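Local coordinates for T9SS C-terminal target domain-containing protein (Bacteroides cellulosilyticus, PDB 5JVK), which probably hydrolyses O-glycosyl bonds, as a family 39 glycoside hydrolase of a gut symbiont, at residues V108-P112 and I133-L137. Numbering follows the deposited sequence.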
ATOM      1  N   VAL A 108      -1.450  -1.813  -3.056  1.00 24.27           N
ATOM      2  CA  VAL A 108      -0.984  -2.646  -1.946  1.00 24.35           C
ATOM      3  C   VAL A 108      -0.588  -4.043  -2.437  1.00 24.74           C
ATOM      4  O   VAL A 108      -1.264  -4.623  -3.283  1.00 24.41           O
ATOM      5  CB  VAL A 108      -2.047  -2.737  -0.823  1.00 24.47           C
ATOM      6  CG1 VAL A 108      -3.305  -3.464  -1.291  1.00 24.42           C
ATOM      7  CG2 VAL A 108      -1.469  -3.397   0.425  1.00 24.51           C
ATOM      8  N   CYS A 109       0.514  -4.571  -1.906  1.00 25.37           N
ATOM      9  CA  CYS A 109       0.980  -5.917  -2.254  1.00 25.65           C
ATOM     10  C   CYS A 109       0.156  -6.947  -1.497  1.00 25.89           C
ATOM     11  O   CYS A 109       0.007  -6.846  -0.279  1.00 25.85           O
ATOM     12  CB  CYS A 109       2.465  -6.080  -1.933  1.00 25.57           C
ATOM     13  SG  CYS A 109       3.526  -5.064  -2.986  1.00 25.62           S
ATOM     14  N   VAL A 110      -0.376  -7.929  -2.226  1.00 26.82           N
ATOM     15  CA  VAL A 110      -1.308  -8.916  -1.675  1.00 27.82           C
ATOM     16  C   VAL A 110      -0.841 -10.335  -2.000  1.00 28.82           C
ATOM     17  O   VAL A 110      -0.784 -10.729  -3.169  1.00 28.16           O
ATOM     18  CB  VAL A 110      -2.738  -8.725  -2.236  1.00 27.71           C
ATOM     19  CG1 VAL A 110      -3.725  -9.639  -1.516  1.00 27.79           C
ATOM     20  CG2 VAL A 110      -3.173  -7.269  -2.122  1.00 27.76           C
ATOM     21  N   HIS A 111      -0.511 -11.091  -0.957  1.00 30.31           N
ATOM     22  CA  HIS A 111      -0.262 -12.527  -1.081  1.00 31.85           C
ATOM     23  C   HIS A 111      -1.604 -13.265  -0.997  1.00 32.93           C
ATOM     24  O   HIS A 111      -2.587 -12.692  -0.516  1.00 32.23           O
ATOM     25  CB  HIS A 111       0.674 -13.006   0.026  1.00 32.16           C
ATOM     26  CG  HIS A 111       2.005 -12.324   0.025  1.00 32.64           C
ATOM     27  ND1 HIS A 111       2.927 -12.496  -0.984  1.00 33.27           N
ATOM     28  CD2 HIS A 111       2.566 -11.463   0.902  1.00 33.07           C
ATOM     29  CE1 HIS A 111       4.002 -11.776  -0.724  1.00 33.03           C
ATOM     30  NE2 HIS A 111       3.809 -11.139   0.416  1.00 33.27           N
ATOM     31  N   PRO A 112      -1.657 -14.532  -1.467  1.00 34.81           N
ATOM     32  CA  PRO A 112      -2.896 -15.317  -1.349  1.00 36.09           C
ATOM     33  C   PRO A 112      -3.390 -15.419   0.103  1.00 37.43           C
ATOM     34  O   PRO A 112      -2.566 -15.620   1.004  1.00 37.83           O
ATOM     35  CB  PRO A 112      -2.488 -16.697  -1.874  1.00 35.76           C
ATOM     36  CG  PRO A 112      -1.365 -16.427  -2.807  1.00 35.64           C
ATOM     37  CD  PRO A 112      -0.619 -15.268  -2.216  1.00 35.22           C
ATOM     38  N   ILE A 133      -3.716  -3.545  -6.747  1.00 23.50           N
ATOM     39  CA  ILE A 133      -3.062  -4.612  -5.988  1.00 23.56           C
ATOM     40  C   ILE A 133      -1.941  -5.232  -6.810  1.00 23.88           C
ATOM     41  O   ILE A 133      -2.003  -5.251  -8.037  1.00 23.86           O
ATOM     42  CB  ILE A 133      -4.046  -5.704  -5.497  1.00 23.39           C
ATOM     43  CG1 ILE A 133      -4.769  -6.405  -6.666  1.00 23.50           C
ATOM     44  CG2 ILE A 133      -5.033  -5.112  -4.497  1.00 23.35           C
ATOM     45  CD1 ILE A 133      -4.111  -7.683  -7.155  1.00 23.37           C
ATOM     46  N   ARG A 134      -0.913  -5.716  -6.118  1.00 24.62           N
ATOM     47  CA  ARG A 134       0.211  -6.401  -6.743  1.00 25.28           C
ATOM     48  C   ARG A 134       0.291  -7.816  -6.196  1.00 26.20           C
ATOM     49  O   ARG A 134       0.193  -8.019  -4.985  1.00 26.22           O
ATOM     50  CB  ARG A 134       1.517  -5.658  -6.464  1.00 25.06           C
ATOM     51  CG  ARG A 134       2.756  -6.291  -7.085  1.00 24.96           C
ATOM     52  CD  ARG A 134       3.950  -5.381  -6.883  1.00 24.90           C
ATOM     53  NE  ARG A 134       5.196  -5.901  -7.453  1.00 24.67           N
ATOM     54  CZ  ARG A 134       6.150  -6.563  -6.792  1.00 24.87           C
ATOM     55  NH1 ARG A 134       6.046  -6.853  -5.493  1.00 24.75           N
ATOM     56  NH2 ARG A 134       7.237  -6.952  -7.447  1.00 25.19           N
ATOM     57  N   THR A 135       0.470  -8.788  -7.086  1.00 27.45           N
ATOM     58  CA  THR A 135       0.707 -10.166  -6.666  1.00 28.46           C
ATOM     59  C   THR A 135       1.541 -10.941  -7.681  1.00 29.57           C
ATOM     60  O   THR A 135       1.705 -10.520  -8.827  1.00 28.94           O
ATOM     61  CB  THR A 135      -0.611 -10.900  -6.345  1.00 28.58           C
ATOM     62  OG1 THR A 135      -0.320 -12.112  -5.641  1.00 29.05           O
ATOM     63  CG2 THR A 135      -1.412 -11.205  -7.610  1.00 28.65           C
ATOM     64  N   ASP A 136       2.065 -12.075  -7.229  1.00 31.97           N
ATOM     65  CA  ASP A 136       3.024 -12.860  -7.999  1.00 34.10           C
ATOM     66  C   ASP A 136       2.348 -13.797  -8.984  1.00 34.73           C
ATOM     67  O   ASP A 136       1.203 -14.211  -8.793  1.00 34.49           O
ATOM     68  CB  ASP A 136       3.903 -13.692  -7.065  1.00 35.29           C
ATOM     69  CG  ASP A 136       4.722 -12.839  -6.134  1.00 37.10           C
ATOM     70  OD1 ASP A 136       5.789 -12.342  -6.560  1.00 38.39           O
ATOM     71  OD2 ASP A 136       4.295 -12.670  -4.970  1.00 39.25           O
ATOM     72  N   LEU A 137       3.082 -14.117 -10.041  1.00 35.83           N
ATOM     73  CA  LEU A 137       2.726 -15.195 -10.942  1.00 37.36           C
ATOM     74  C   LEU A 137       4.015 -15.913 -11.318  1.00 37.72           C
ATOM     75  O   LEU A 137       4.918 -15.309 -11.898  1.00 36.90           O
ATOM     76  CB  LEU A 137       2.006 -14.646 -12.177  1.00 38.34           C
ATOM     77  CG  LEU A 137       1.388 -15.642 -13.171  1.00 38.96           C
ATOM     78  CD1 LEU A 137       2.447 -16.305 -14.044  1.00 40.42           C
ATOM     79  CD2 LEU A 137       0.547 -16.691 -12.456  1.00 38.88           C
TER
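Cys109 lays its sulfur alongside the extended arm of Arg134, SG lying 3.9 Å from CD and meeting the guanidinium at its edge, near the plane of that group. With CG anti to the backbone N (chi1 -180°) and the chain stretched on to NE, the arginine runs past the thiol into the barrel, where NE forms a salt bridge to Glu219 and NH1 one to Glu340, while NH2 hydrogen-bonds to Asn222. On the face that carries Val108 and Ile133, CG2 of Ile133 is shared by two valines, CG2 of Val110 at 3.7 Å and CG1 of Val108 at 4.0 Å, and helices 118-127 and 153-164 cover this apolar side. The backbones pair in parallel: Arg134 N reaches Val108 O (3.1 Å), while Val110 N gives a nearly straight bond, 2.8 Å and 175°, to Arg134 O. Beyond it strand 106-109 has ended, and Thr135 takes over, its OG1 donating to Val110 O at 2.9 Å, almost in line with the carbonyl. A valine in place of Thr135 would probably leave that carbonyl without this donor and the departing chain less firmly tied. These are the first two strands of the (beta/alpha)8 barrel, joined through helix 118-127 in a beta-alpha-beta crossover. The chemistry divides by face: hydrocarbon seals sheet to helices, whereas inside, partners on NE, NH1 and NH2 fix the plane and rotation of the Arg134 guanidinium.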